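Local atomic coordinates of rhamnogalacturonan endolyase YesW (Bacillus subtilis, PDB entry 2ZUX), a protein that cleaves the rhamnogalacturonan of plant cell-wall pectin by endo-type elimination, a reaction that requires calcium or manganese. Residues 36-42 / 65-71; 95-99 / 131-135; 279-284 / 295-300; 363-367 / 414-418. All coordinates share one frame; numbering follows the deposited sequence.

Overall arrangement
Contact 1 belongs to the N-terminal beta-sheet domain, its centre about 31 Å from that of the chain; contacts 2, 3 and 4 lie within the beta-propeller region, about 15 to 18 Å from the chain centre. No two contacts touch or use the same strands, and contacts 3 and 4 come nearest, about 12 Å between nearest atoms. Contacts 1 and 3 are largely buried antiparallel strand pairs, held by backbone hydrogen bonds; contact 1 stacks an arginine on a tyrosine, contact 3 one arginine on another. Contacts 2 and 4 lack hydrogen bonds between their segments: the partly buried contact 2 rests on apolar packing beside a rhamnose, whereas the buried contact 4 joins a calcium ligand to backbone through water.

Contact 1 of 4, residues 36-42 / 65-71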
loop_
_atom_site.group_PDB
_atom_site.type_symbol
_atom_site.label_atom_id
_atom_site.label_comp_id
_atom_site.label_asym_id
_atom_site.label_seq_id
_atom_site.Cartn_x
_atom_site.Cartn_y
_atom_site.Cartn_z
ATOM N N LEU A 36 16.192 -21.141 14.177
ATOM C CA LEU A 36 16.541 -21.814 12.936
ATOM C C LEU A 36 15.349 -22.642 12.477
ATOM O O LEU A 36 14.328 -22.689 13.167
ATOM C CB LEU A 36 17.767 -22.709 13.134
ATOM C CG LEU A 36 19.102 -22.080 13.544
ATOM C CD1 LEU A 36 20.167 -23.163 13.634
ATOM C CD2 LEU A 36 19.517 -21.010 12.566
ATOM N N PHE A 37 15.478 -23.283 11.317
ATOM C CA PHE A 37 14.360 -24.015 10.722
ATOM C C PHE A 37 14.738 -25.370 10.142
ATOM O O PHE A 37 15.815 -25.540 9.566
ATOM C CB PHE A 37 13.690 -23.176 9.631
ATOM C CG PHE A 37 13.136 -21.879 10.131
ATOM C CD1 PHE A 37 11.896 -21.841 10.756
ATOM C CD2 PHE A 37 13.863 -20.699 10.001
ATOM C CE1 PHE A 37 11.373 -20.648 11.234
ATOM C CE2 PHE A 37 13.350 -19.497 10.480
ATOM C CZ PHE A 37 12.104 -19.474 11.099
ATOM N N ASN A 38 13.823 -26.325 10.288
ATOM C CA ASN A 38 13.898 -27.581 9.554
ATOM C C ASN A 38 12.807 -27.645 8.493
ATOM O O ASN A 38 11.668 -27.240 8.741
ATOM C CB ASN A 38 13.800 -28.779 10.502
ATOM C CG ASN A 38 15.062 -28.975 11.330
ATOM O OD1 ASN A 38 16.167 -28.681 10.875
ATOM N ND2 ASN A 38 14.900 -29.475 12.555
ATOM N N VAL A 39 13.174 -28.145 7.316
ATOM C CA VAL A 39 12.254 -28.248 6.184
ATOM C C VAL A 39 11.856 -29.711 5.966
ATOM O O VAL A 39 12.721 -30.592 5.879
ATOM C CB VAL A 39 12.877 -27.661 4.893
ATOM C CG1 VAL A 39 11.855 -27.630 3.761
ATOM C CG2 VAL A 39 13.420 -26.257 5.148
ATOM N N TYR A 40 10.552 -29.955 5.877
ATOM C CA TYR A 40 10.018 -31.307 5.700
ATOM C C TYR A 40 9.209 -31.434 4.423
ATOM O O TYR A 40 8.324 -30.617 4.151
ATOM C CB TYR A 40 9.138 -31.691 6.887
ATOM C CG TYR A 40 9.892 -31.880 8.180
ATOM C CD1 TYR A 40 10.182 -33.158 8.655
ATOM C CD2 TYR A 40 10.310 -30.784 8.934
ATOM C CE1 TYR A 40 10.877 -33.339 9.849
ATOM C CE2 TYR A 40 11.005 -30.954 10.120
ATOM C CZ TYR A 40 11.285 -32.233 10.572
ATOM O OH TYR A 40 11.970 -32.403 11.753
ATOM N N ARG A 41 9.518 -32.464 3.641
ATOM C CA ARG A 41 8.686 -32.838 2.503
ATOM C C ARG A 41 7.894 -34.093 2.858
ATOM O O ARG A 41 8.472 -35.177 3.009
ATOM C CB ARG A 41 9.527 -33.066 1.246
ATOM C CG ARG A 41 8.679 -33.277 -0.013
ATOM C CD ARG A 41 9.508 -33.671 -1.218
ATOM N NE ARG A 41 10.081 -35.006 -1.075
ATOM C CZ ARG A 41 11.381 -35.284 -1.111
ATOM N NH1 ARG A 41 12.277 -34.326 -1.300
ATOM N NH2 ARG A 41 11.789 -36.539 -0.967
ATOM N N ASP A 42 6.579 -33.924 3.006
ATOM C CA ASP A 42 5.655 -35.006 3.361
ATOM C C ASP A 42 6.100 -35.781 4.607
ATOM O O ASP A 42 6.072 -37.017 4.636
ATOM C CB ASP A 42 5.415 -35.933 2.159
ATOM C CG ASP A 42 4.630 -35.251 1.050
ATOM O OD1 ASP A 42 3.423 -34.996 1.245
ATOM O OD2 ASP A 42 5.218 -34.972 -0.013
ATOM N N SER A 65 4.163 -33.040 -4.127
ATOM C CA SER A 65 4.734 -32.937 -2.779
ATOM C C SER A 65 4.028 -31.898 -1.905
ATOM O O SER A 65 3.453 -30.933 -2.413
ATOM C CB SER A 65 6.229 -32.613 -2.857
ATOM O OG SER A 65 6.938 -33.602 -3.587
ATOM N N THR A 66 4.052 -32.111 -0.592
ATOM C CA THR A 66 3.596 -31.096 0.358
ATOM C C THR A 66 4.711 -30.810 1.355
ATOM O O THR A 66 5.521 -31.691 1.673
ATOM C CB THR A 66 2.299 -31.484 1.110
ATOM O OG1 THR A 66 2.550 -32.603 1.965
ATOM C CG2 THR A 66 1.169 -31.828 0.139
ATOM N N TYR A 67 4.749 -29.575 1.840
ATOM C CA TYR A 67 5.830 -29.125 2.706
ATOM C C TYR A 67 5.330 -28.557 4.018
ATOM O O TYR A 67 4.235 -28.000 4.094
ATOM C CB TYR A 67 6.679 -28.077 1.976
ATOM C CG TYR A 67 7.435 -28.645 0.802
ATOM C CD1 TYR A 67 8.753 -29.074 0.941
ATOM C CD2 TYR A 67 6.821 -28.780 -0.445
ATOM C CE1 TYR A 67 9.446 -29.612 -0.132
ATOM C CE2 TYR A 67 7.500 -29.315 -1.521
ATOM C CZ TYR A 67 8.811 -29.732 -1.359
ATOM O OH TYR A 67 9.484 -30.259 -2.428
ATOM N N THR A 68 6.147 -28.732 5.055
ATOM C CA THR A 68 5.979 -28.050 6.326
ATOM C C THR A 68 7.355 -27.572 6.761
ATOM O O THR A 68 8.378 -28.068 6.280
ATOM C CB THR A 68 5.384 -28.960 7.424
ATOM O OG1 THR A 68 6.172 -30.153 7.541
ATOM C CG2 THR A 68 3.931 -29.326 7.113
ATOM N N VAL A 69 7.362 -26.589 7.651
ATOM C CA VAL A 69 8.580 -26.124 8.286
ATOM C C VAL A 69 8.386 -26.176 9.798
ATOM O O VAL A 69 7.278 -25.970 10.294
ATOM C CB VAL A 69 8.966 -24.704 7.788
ATOM C CG1 VAL A 69 9.933 -24.012 8.745
ATOM C CG2 VAL A 69 9.560 -24.786 6.385
ATOM N N ARG A 70 9.459 -26.488 10.520
ATOM C CA ARG A 70 9.441 -26.464 11.975
ATOM C C ARG A 70 10.547 -25.541 12.455
ATOM O O ARG A 70 11.706 -25.704 12.060
ATOM C CB ARG A 70 9.640 -27.871 12.555
ATOM C CG ARG A 70 8.584 -28.879 12.118
ATOM C CD ARG A 70 8.748 -30.216 12.831
ATOM N NE ARG A 70 8.107 -31.292 12.078
ATOM C CZ ARG A 70 8.348 -32.591 12.245
ATOM N NH1 ARG A 70 9.228 -33.006 13.149
ATOM N NH2 ARG A 70 7.703 -33.480 11.499
ATOM N N ALA A 71 10.184 -24.565 13.285
ATOM C CA ALA A 71 11.169 -23.702 13.927
ATOM C C ALA A 71 11.940 -24.495 14.977
ATOM O O ALA A 71 11.406 -25.430 15.583
ATOM C CB ALA A 71 10.495 -22.492 14.563
HETATM O O HOH W 1 5.971 -32.226 5.576
HETATM O O HOH W 2 6.916 -35.753 -1.747
#
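The guanidinium of Arg70 lies flat over one face of the Tyr40 ring, planes 13° apart, a stacked cation-pi contact. CZ of Arg70 sits 3.7 Å from the ring centroid, offset toward the rim, while Tyr40 CZ lies over the guanidinium centre. The extended Arg70 chain, crossing Tyr40 at about a right angle, delivers the group there. Glu77 is hydrogen-bonded to Tyr40 OH and forms a salt bridge with Arg70 NH1. On the Tyr67 ring, Arg41 CG rests over one face at 4.1 Å from the centroid; Asp58 is hydrogen-bonded to Tyr67 OH and salt-bridged to Arg41 NH1.

Strands 36-41 and 66-71 run antiparallel at 154°. Asn38 with Arg70 and Tyr40 with Thr68 are hydrogen-bonded pairs, Asn38 N to Arg70 O being 2.8 Å. Phe37 and Val69 meet on the same side of the sheet as Tyr67, CD1 to CG1 3.6 Å. Beside this pairing, Thr66 OG1 donates to Asp42 OD1 over 2.6 Å and Thr66 N to Asp42 OD2 over 3.1 Å, both from above the carboxylate plane.

These inner strands of the N-terminal beta-sheet domain thus carry an arginine-aromatic contact on each face, and Glu77 and Asp58 probably offset the two arginine charges.

Contact 2 of 4, residues 95-99 / 131-135; sequences PLDKP and ILKWD. With RAM (alpha-L-rhamnopyranose), chain N.
Apolar packing between Pro99, Leu96, Leu132 and Trp134 carries the contact, and the indole is its centre. Pro99 CD stands over one face of Trp134, 3.3 Å from the centroid of the six-membered ring and only 5° off its normal, a nearly vertical CH-pi contact. Leu132 CD2 lies against the opposite face, 3.7 Å above the plane and displaced toward the rim, so the indole is held between a proline from the loop and a leucine from its own strand. Leu96 adds CD1 at 3.7 Å from Trp134 CH2, while its CD2 meets Leu132 CD2 at 3.9 Å, the two leucines crossing at about a right angle. The aliphatic start of Lys98 also touches the benzo part, CG to Trp134 CZ3 4.0 Å.

No hydrogen bond joins the two segments; their polar groups pair with other parts of the fold. Trp134 NE1 is hydrogen-bonded to Asp154 on the adjoining strand 152-156, Asp97 forms a salt bridge with Lys162, and Lys98 NZ reaches the carbonyl of Asp521.

Sugar binding occupies the end of the strand. Rhamnose O3 donates to Asp135 OD2 over 2.7 Å. Ser139 also bonds OD2, and Asn115 OD1 is also hydrogen-bonded to the rhamnose.

The loop 95-99 therefore packs on a propeller sheet by dispersion and CH-pi forces, next to a substrate-binding aspartate whose polar chemistry is separate from that packing.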
loop_
_atom_site.group_PDB
_atom_site.type_symbol
_atom_site.label_atom_id
_atom_site.label_comp_id
_atom_site.label_asym_id
_atom_site.label_seq_id
_atom_site.Cartn_x
_atom_site.Cartn_y
_atom_site.Cartn_z
ATOM N N PRO A 95 -9.285 -16.982 -8.801
ATOM C CA PRO A 95 -10.370 -16.682 -9.734
ATOM C C PRO A 95 -11.283 -15.605 -9.159
ATOM O O PRO A 95 -11.530 -15.579 -7.952
ATOM C CB PRO A 95 -11.124 -18.012 -9.845
ATOM C CG PRO A 95 -10.776 -18.757 -8.602
ATOM C CD PRO A 95 -9.363 -18.363 -8.288
ATOM N N LEU A 96 -11.772 -14.735 -10.036
ATOM C CA LEU A 96 -12.634 -13.628 -9.629
ATOM C C LEU A 96 -14.058 -13.830 -10.115
ATOM O O LEU A 96 -14.297 -14.521 -11.110
ATOM C CB LEU A 96 -12.094 -12.299 -10.171
ATOM C CG LEU A 96 -10.686 -11.902 -9.705
ATOM C CD1 LEU A 96 -10.221 -10.640 -10.403
ATOM C CD2 LEU A 96 -10.657 -11.720 -8.192
ATOM N N ASP A 97 -14.996 -13.223 -9.404
ATOM C CA ASP A 97 -16.377 -13.137 -9.867
ATOM C C ASP A 97 -16.526 -11.782 -10.547
ATOM O O ASP A 97 -16.827 -10.776 -9.903
ATOM C CB ASP A 97 -17.359 -13.295 -8.702
ATOM C CG ASP A 97 -18.809 -13.097 -9.126
ATOM O OD1 ASP A 97 -19.132 -13.332 -10.312
ATOM O OD2 ASP A 97 -19.628 -12.707 -8.269
ATOM N N LYS A 98 -16.279 -11.751 -11.847
ATOM C CA LYS A 98 -16.275 -10.494 -12.574
ATOM C C LYS A 98 -17.693 -9.937 -12.647
ATOM O O LYS A 98 -18.612 -10.624 -13.111
ATOM C CB LYS A 98 -15.674 -10.685 -13.970
ATOM C CG LYS A 98 -15.442 -9.396 -14.747
ATOM C CD LYS A 98 -14.727 -9.688 -16.054
ATOM C CE LYS A 98 -14.552 -8.441 -16.884
ATOM N NZ LYS A 98 -13.967 -8.780 -18.208
ATOM N N PRO A 99 -17.886 -8.695 -12.170
ATOM C CA PRO A 99 -19.220 -8.103 -12.177
ATOM C C PRO A 99 -19.667 -7.810 -13.589
ATOM O O PRO A 99 -18.851 -7.441 -14.434
ATOM C CB PRO A 99 -19.044 -6.780 -11.425
ATOM C CG PRO A 99 -17.665 -6.808 -10.842
ATOM C CD PRO A 99 -16.870 -7.789 -11.604
ATOM N N ILE A 131 -8.613 -7.754 -0.602
ATOM C CA ILE A 131 -9.761 -6.862 -0.709
ATOM C C ILE A 131 -9.566 -6.090 -2.011
ATOM O O ILE A 131 -8.605 -5.318 -2.138
ATOM C CB ILE A 131 -9.862 -5.900 0.510
ATOM C CG1 ILE A 131 -9.838 -6.669 1.845
ATOM C CG2 ILE A 131 -11.099 -4.998 0.405
ATOM C CD1 ILE A 131 -10.943 -7.705 2.027
ATOM N N LEU A 132 -10.458 -6.314 -2.975
ATOM C CA LEU A 132 -10.295 -5.812 -4.329
ATOM C C LEU A 132 -11.329 -4.777 -4.722
ATOM O O LEU A 132 -12.530 -4.984 -4.524
ATOM C CB LEU A 132 -10.385 -6.982 -5.310
ATOM C CG LEU A 132 -10.300 -6.660 -6.807
ATOM C CD1 LEU A 132 -8.897 -6.196 -7.164
ATOM C CD2 LEU A 132 -10.695 -7.876 -7.628
ATOM N N LYS A 133 -10.853 -3.674 -5.296
ATOM C CA LYS A 133 -11.735 -2.661 -5.863
ATOM C C LYS A 133 -11.892 -2.928 -7.352
ATOM O O LYS A 133 -10.900 -3.096 -8.066
ATOM C CB LYS A 133 -11.168 -1.258 -5.617
ATOM C CG LYS A 133 -12.041 -0.110 -6.148
ATOM C CD LYS A 133 -11.399 1.263 -5.900
ATOM C CE LYS A 133 -10.238 1.496 -6.848
ATOM N NZ LYS A 133 -9.492 2.765 -6.553
ATOM N N TRP A 134 -13.146 -2.969 -7.804
ATOM C CA TRP A 134 -13.466 -3.043 -9.227
ATOM C C TRP A 134 -13.655 -1.632 -9.775
ATOM O O TRP A 134 -14.208 -0.752 -9.090
ATOM C CB TRP A 134 -14.758 -3.838 -9.437
ATOM C CG TRP A 134 -14.611 -5.295 -9.147
ATOM C CD1 TRP A 134 -14.903 -5.939 -7.982
ATOM C CD2 TRP A 134 -14.123 -6.293 -10.054
ATOM N NE1 TRP A 134 -14.638 -7.293 -8.110
ATOM C CE2 TRP A 134 -14.144 -7.530 -9.367
ATOM C CE3 TRP A 134 -13.666 -6.262 -11.378
ATOM C CZ2 TRP A 134 -13.739 -8.735 -9.969
ATOM C CZ3 TRP A 134 -13.256 -7.457 -11.971
ATOM C CH2 TRP A 134 -13.293 -8.671 -11.262
ATOM N N ASP A 135 -13.215 -1.406 -11.010
ATOM C CA ASP A 135 -13.338 -0.089 -11.628
ATOM C C ASP A 135 -14.189 -0.181 -12.883
ATOM O O ASP A 135 -13.889 -0.976 -13.782
ATOM C CB ASP A 135 -11.962 0.478 -11.982
ATOM C CG ASP A 135 -12.000 1.967 -12.235
ATOM O OD1 ASP A 135 -12.467 2.717 -11.348
ATOM O OD2 ASP A 135 -11.539 2.382 -13.313
HETATM C C1 RAM N . -7.993 3.540 -17.139
HETATM C C2 RAM N . -8.710 3.265 -15.805
HETATM C C3 RAM N . -8.700 1.789 -15.395
HETATM C C4 RAM N . -7.319 1.190 -15.624
HETATM C C5 RAM N . -7.009 1.301 -17.113
HETATM C C6 RAM N . -5.682 0.648 -17.456
HETATM O O1 RAM N . -8.927 3.562 -18.193
HETATM O O2 RAM N . -8.122 4.054 -14.792
HETATM O O3 RAM N . -9.099 1.646 -14.050
HETATM O O4 RAM N . -7.182 -0.138 -15.144
HETATM O O5 RAM N . -6.916 2.670 -17.470
#

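Contact 3 of 4, residues 279-284 / 295-300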
loop_
_atom_site.group_PDB
_atom_site.type_symbol
_atom_site.label_atom_id
_atom_site.label_comp_id
_atom_site.label_asym_id
_atom_site.label_seq_id
_atom_site.Cartn_x
_atom_site.Cartn_y
_atom_site.Cartn_z
ATOM N N ARG A 279 -1.677 1.293 19.213
ATOM C CA ARG A 279 -2.804 0.741 18.469
ATOM C C ARG A 279 -3.157 1.612 17.272
ATOM O O ARG A 279 -2.878 2.807 17.283
ATOM C CB ARG A 279 -4.013 0.587 19.384
ATOM C CG ARG A 279 -3.827 -0.502 20.434
ATOM C CD ARG A 279 -4.939 -0.448 21.468
ATOM N NE ARG A 279 -6.200 -0.962 20.938
ATOM C CZ ARG A 279 -7.319 -1.106 21.649
ATOM N NH1 ARG A 279 -7.346 -0.757 22.931
ATOM N NH2 ARG A 279 -8.413 -1.595 21.080
ATOM N N PRO A 280 -3.750 1.002 16.227
ATOM C CA PRO A 280 -4.061 1.756 15.010
ATOM C C PRO A 280 -5.222 2.727 15.169
ATOM O O PRO A 280 -6.168 2.457 15.923
ATOM C CB PRO A 280 -4.439 0.660 14.014
ATOM C CG PRO A 280 -4.979 -0.452 14.873
ATOM C CD PRO A 280 -4.105 -0.424 16.098
ATOM N N SER A 281 -5.133 3.830 14.427
ATOM C CA SER A 281 -6.224 4.772 14.220
ATOM C C SER A 281 -6.437 4.937 12.723
ATOM O O SER A 281 -5.557 4.607 11.921
ATOM C CB SER A 281 -5.901 6.139 14.824
ATOM O OG SER A 281 -5.684 6.061 16.230
ATOM N N LEU A 282 -7.602 5.460 12.364
ATOM C CA LEU A 282 -7.993 5.655 10.974
ATOM C C LEU A 282 -7.920 7.137 10.631
ATOM O O LEU A 282 -8.459 7.963 11.362
ATOM C CB LEU A 282 -9.433 5.165 10.809
ATOM C CG LEU A 282 -10.114 5.379 9.460
ATOM C CD1 LEU A 282 -9.458 4.479 8.422
ATOM C CD2 LEU A 282 -11.604 5.083 9.592
ATOM N N ILE A 283 -7.270 7.470 9.515
ATOM C CA ILE A 283 -7.172 8.852 9.049
ATOM C C ILE A 283 -7.987 9.006 7.767
ATOM O O ILE A 283 -7.810 8.230 6.832
ATOM C CB ILE A 283 -5.707 9.235 8.731
ATOM C CG1 ILE A 283 -4.775 8.834 9.889
ATOM C CG2 ILE A 283 -5.602 10.723 8.352
ATOM C CD1 ILE A 283 -5.065 9.529 11.214
ATOM N N MET A 284 -8.886 9.991 7.733
ATOM C CA MET A 284 -9.597 10.369 6.507
ATOM C C MET A 284 -9.235 11.814 6.210
ATOM O O MET A 284 -9.314 12.673 7.102
ATOM C CB MET A 284 -11.115 10.261 6.685
ATOM C CG MET A 284 -11.634 8.844 6.809
ATOM S SD MET A 284 -11.625 7.968 5.198
ATOM C CE MET A 284 -11.063 6.392 5.788
ATOM N N VAL A 295 -8.957 14.226 9.468
ATOM C CA VAL A 295 -9.651 13.805 10.682
ATOM C C VAL A 295 -9.183 12.411 11.061
ATOM O O VAL A 295 -9.004 11.552 10.193
ATOM C CB VAL A 295 -11.188 13.824 10.497
ATOM C CG1 VAL A 295 -11.897 13.358 11.757
ATOM C CG2 VAL A 295 -11.679 15.227 10.135
ATOM N N ALA A 296 -8.970 12.205 12.359
ATOM C CA ALA A 296 -8.565 10.927 12.913
ATOM C C ALA A 296 -9.698 10.299 13.709
ATOM O O ALA A 296 -10.440 11.001 14.412
ATOM C CB ALA A 296 -7.349 11.097 13.785
ATOM N N TYR A 297 -9.817 8.982 13.581
ATOM C CA TYR A 297 -10.829 8.194 14.276
ATOM C C TYR A 297 -10.217 6.957 14.911
ATOM O O TYR A 297 -9.214 6.433 14.428
ATOM C CB TYR A 297 -11.888 7.686 13.295
ATOM C CG TYR A 297 -12.609 8.722 12.470
ATOM C CD1 TYR A 297 -13.864 9.178 12.851
ATOM C CD2 TYR A 297 -12.057 9.214 11.284
ATOM C CE1 TYR A 297 -14.548 10.110 12.086
ATOM C CE2 TYR A 297 -12.738 10.143 10.510
ATOM C CZ TYR A 297 -13.984 10.587 10.921
ATOM O OH TYR A 297 -14.662 11.501 10.152
ATOM N N ASN A 298 -10.856 6.475 15.975
ATOM C CA ASN A 298 -10.626 5.123 16.459
ATOM C C ASN A 298 -11.860 4.266 16.236
ATOM O O ASN A 298 -12.987 4.770 16.248
ATOM C CB ASN A 298 -10.250 5.125 17.947
ATOM C CG ASN A 298 -8.786 5.395 18.167
ATOM O OD1 ASN A 298 -7.974 5.204 17.266
ATOM N ND2 ASN A 298 -8.432 5.833 19.371
ATOM N N PHE A 299 -11.640 2.978 15.996
ATOM C CA PHE A 299 -12.711 1.997 16.065
ATOM C C PHE A 299 -12.283 0.943 17.069
ATOM O O PHE A 299 -11.421 0.113 16.791
ATOM C CB PHE A 299 -13.031 1.373 14.701
ATOM C CG PHE A 299 -14.073 0.294 14.774
ATOM C CD1 PHE A 299 -15.407 0.614 15.032
ATOM C CD2 PHE A 299 -13.725 -1.042 14.617
ATOM C CE1 PHE A 299 -16.377 -0.385 15.128
ATOM C CE2 PHE A 299 -14.693 -2.047 14.713
ATOM C CZ PHE A 299 -16.018 -1.711 14.962
ATOM N N ARG A 300 -12.864 1.024 18.262
ATOM C CA ARG A 300 -12.469 0.194 19.389
ATOM C C ARG A 300 -13.692 -0.031 20.253
ATOM O O ARG A 300 -14.556 0.839 20.339
ATOM C CB ARG A 300 -11.375 0.890 20.208
ATOM C CG ARG A 300 -10.065 1.105 19.443
ATOM C CD ARG A 300 -9.048 1.916 20.219
ATOM N NE ARG A 300 -7.974 2.343 19.321
ATOM C CZ ARG A 300 -6.843 2.923 19.710
ATOM N NH1 ARG A 300 -6.601 3.127 21.004
ATOM N NH2 ARG A 300 -5.937 3.289 18.809
HETATM O O HOH W 3 -3.697 5.259 17.908
HETATM O O HOH W 4 -8.878 2.011 16.412
#
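Arg279 and Arg300 meet with nearly parallel guanidinium planes, 14° apart, their centres separated by 4.5 Å. Arg300 runs extended from CG to NE, whereas Arg279 folds at chi3 (74°), which lays its guanidinium over the Arg300 CD methylene. Arg279 CB covers one guanidinium face of Arg300 at 3.4 Å from NH2. The same NH2 donates to Pro280 O over 3.0 Å; the carbonyl lies in the guanidinium plane, although the nitrogen stands above the carbonyl plane. Asp276 salt-bridges Arg300 NH1, probably easing the proximity of the two cations.

Strands 281-286 and 293-300 form a beta hairpin within a four-stranded antiparallel sheet of the propeller. Leu282 with Tyr297 and Met284 with Val295 are its hydrogen-bonded pairs here, with Leu282 N to Tyr297 O at 2.8 Å.

The Tyr297 ring crosses the Met284 side chain at about a right angle, CE2 of Tyr297 reaching CG of Met284 at 4.1 Å, and the tyrosine hydroxyl bonds Glu248 O. On the other face, the bend at chi2 (-62°) turns Ile283 CD1 toward the neighbouring strand, where it touches Ala296 CB at 3.8 Å. One water accepts from Arg300 NE, 3.1 Å away, and from Phe299 N; another donates to both Arg279 O and Ser281 OG.

Contact 4 of 4, residues 363-367 / 414-418; sequences GDALH and GRGMA. With CA (calcium ion), chain C.
Asp364 to His367 and Gly414 to Ala418 run in almost the same direction, 7° apart end to end, with CA separations of 5.6 Å for Asp364 and Gly414 widening to 6.4 Å for His367 and Ala418, and no direct hydrogen bond joins them. They belong to different antiparallel sheets of the propeller, strands 366-369 and 416-419 each being outermost in its own sheet.

At the calcium end, Asp364 CB packs against the carbonyl oxygen of Gly414. The Asp364 carboxylate divides the work: OD1 binds the calcium ion at 2.1 Å, while OD2 accepts from a calcium-bound water. A further water donates both to Asp364 OD2 and to Gly414 O, 2.6 Å from the latter, and bridges the two segments. His326, His362 and Glu385 complete the protein ligands of the ion.

Further along, Ala365 CB sits 3.7 Å from Gly416 N. His367 presents one ring face to the backbone of Met417 and Ala418, with Ala418 N above the ring centre. Its CB meets Ala418 CB at 3.7 Å, and Met417 SD approaches the ring obliquely, 4.6 Å from the centroid. Ala418 N is buried without a polar partner. Arg415, a substrate-binding residue, turns away from the 363-367 segment, its guanidinium held by the carbonyl of Thr452.

The chemistry thus passes from metal and water at one end to apolar and ring packing at the other, and a single water ties a calcium ligand to the Gly414 carbonyl, next in sequence to substrate-binding Arg415.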
loop_
_atom_site.group_PDB
_atom_site.type_symbol
_atom_site.label_atom_id
_atom_site.label_comp_id
_atom_site.label_asym_id
_atom_site.label_seq_id
_atom_site.Cartn_x
_atom_site.Cartn_y
_atom_site.Cartn_z
ATOM N N GLY A 363 2.344 17.628 -5.230
ATOM C CA GLY A 363 3.030 16.765 -6.177
ATOM C C GLY A 363 2.391 15.396 -6.318
ATOM O O GLY A 363 1.382 15.092 -5.675
ATOM N N ASP A 364 3.003 14.562 -7.150
ATOM C CA ASP A 364 2.378 13.315 -7.586
ATOM C C ASP A 364 3.033 12.047 -7.070
ATOM O O ASP A 364 2.462 10.967 -7.213
ATOM C CB ASP A 364 2.311 13.244 -9.113
ATOM C CG ASP A 364 1.135 13.989 -9.683
ATOM O OD1 ASP A 364 0.758 15.028 -9.107
ATOM O OD2 ASP A 364 0.604 13.547 -10.737
ATOM N N ALA A 365 4.224 12.166 -6.490
ATOM C CA ALA A 365 4.919 10.998 -5.947
ATOM C C ALA A 365 5.628 11.393 -4.664
ATOM O O ALA A 365 5.990 12.567 -4.484
ATOM C CB ALA A 365 5.911 10.435 -6.968
ATOM N N LEU A 366 5.851 10.410 -3.790
ATOM C CA LEU A 366 6.286 10.663 -2.421
ATOM C C LEU A 366 6.914 9.403 -1.861
ATOM O O LEU A 366 6.357 8.312 -2.018
ATOM C CB LEU A 366 5.064 11.011 -1.581
ATOM C CG LEU A 366 5.240 11.469 -0.135
ATOM C CD1 LEU A 366 5.979 12.803 -0.079
ATOM C CD2 LEU A 366 3.885 11.593 0.512
ATOM N N HIS A 367 8.061 9.553 -1.201
ATOM C CA HIS A 367 8.787 8.433 -0.601
ATOM C C HIS A 367 9.299 8.806 0.781
ATOM O O HIS A 367 10.115 9.715 0.910
ATOM C CB HIS A 367 9.945 8.046 -1.512
ATOM C CG HIS A 367 9.478 7.489 -2.807
ATOM N ND1 HIS A 367 9.237 8.254 -3.929
ATOM C CD2 HIS A 367 9.102 6.230 -3.117
ATOM C CE1 HIS A 367 8.762 7.473 -4.884
ATOM N NE2 HIS A 367 8.667 6.244 -4.412
ATOM N N GLY A 414 6.353 14.937 -12.655
ATOM C CA GLY A 414 5.218 14.085 -12.301
ATOM C C GLY A 414 5.551 12.769 -11.623
ATOM O O GLY A 414 4.656 12.123 -11.081
ATOM N N ARG A 415 6.817 12.360 -11.673
ATOM C CA ARG A 415 7.241 11.084 -11.116
ATOM C C ARG A 415 8.556 11.250 -10.379
ATOM O O ARG A 415 9.408 12.040 -10.778
ATOM C CB ARG A 415 7.428 10.044 -12.227
ATOM C CG ARG A 415 6.204 9.740 -13.067
ATOM C CD ARG A 415 5.124 9.040 -12.255
ATOM N NE ARG A 415 4.113 8.495 -13.150
ATOM C CZ ARG A 415 4.129 7.265 -13.647
ATOM N NH1 ARG A 415 5.095 6.413 -13.325
ATOM N NH2 ARG A 415 3.165 6.886 -14.480
ATOM N N GLY A 416 8.721 10.480 -9.308
ATOM C CA GLY A 416 9.996 10.383 -8.611
ATOM C C GLY A 416 10.072 9.061 -7.897
ATOM O O GLY A 416 9.042 8.559 -7.441
ATOM N N MET A 417 11.280 8.505 -7.806
ATOM C CA MET A 417 11.492 7.220 -7.149
ATOM C C MET A 417 12.609 7.285 -6.124
ATOM O O MET A 417 13.500 8.125 -6.220
ATOM C CB MET A 417 11.812 6.144 -8.184
ATOM C CG MET A 417 10.661 5.198 -8.463
ATOM S SD MET A 417 10.265 4.117 -7.077
ATOM C CE MET A 417 11.745 3.100 -7.016
ATOM N N ALA A 418 12.547 6.385 -5.151
ATOM C CA ALA A 418 13.604 6.222 -4.172
ATOM C C ALA A 418 13.835 4.733 -3.990
ATOM O O ALA A 418 12.889 3.984 -3.716
ATOM C CB ALA A 418 13.207 6.857 -2.852
HETATM CA CA CA C . -0.995 16.208 -9.447
HETATM O O HOH W 5 2.393 11.946 -12.445
HETATM O O HOH W 6 -1.190 15.303 -11.359
HETATM O O HOH W 7 -2.638 17.479 -10.079
#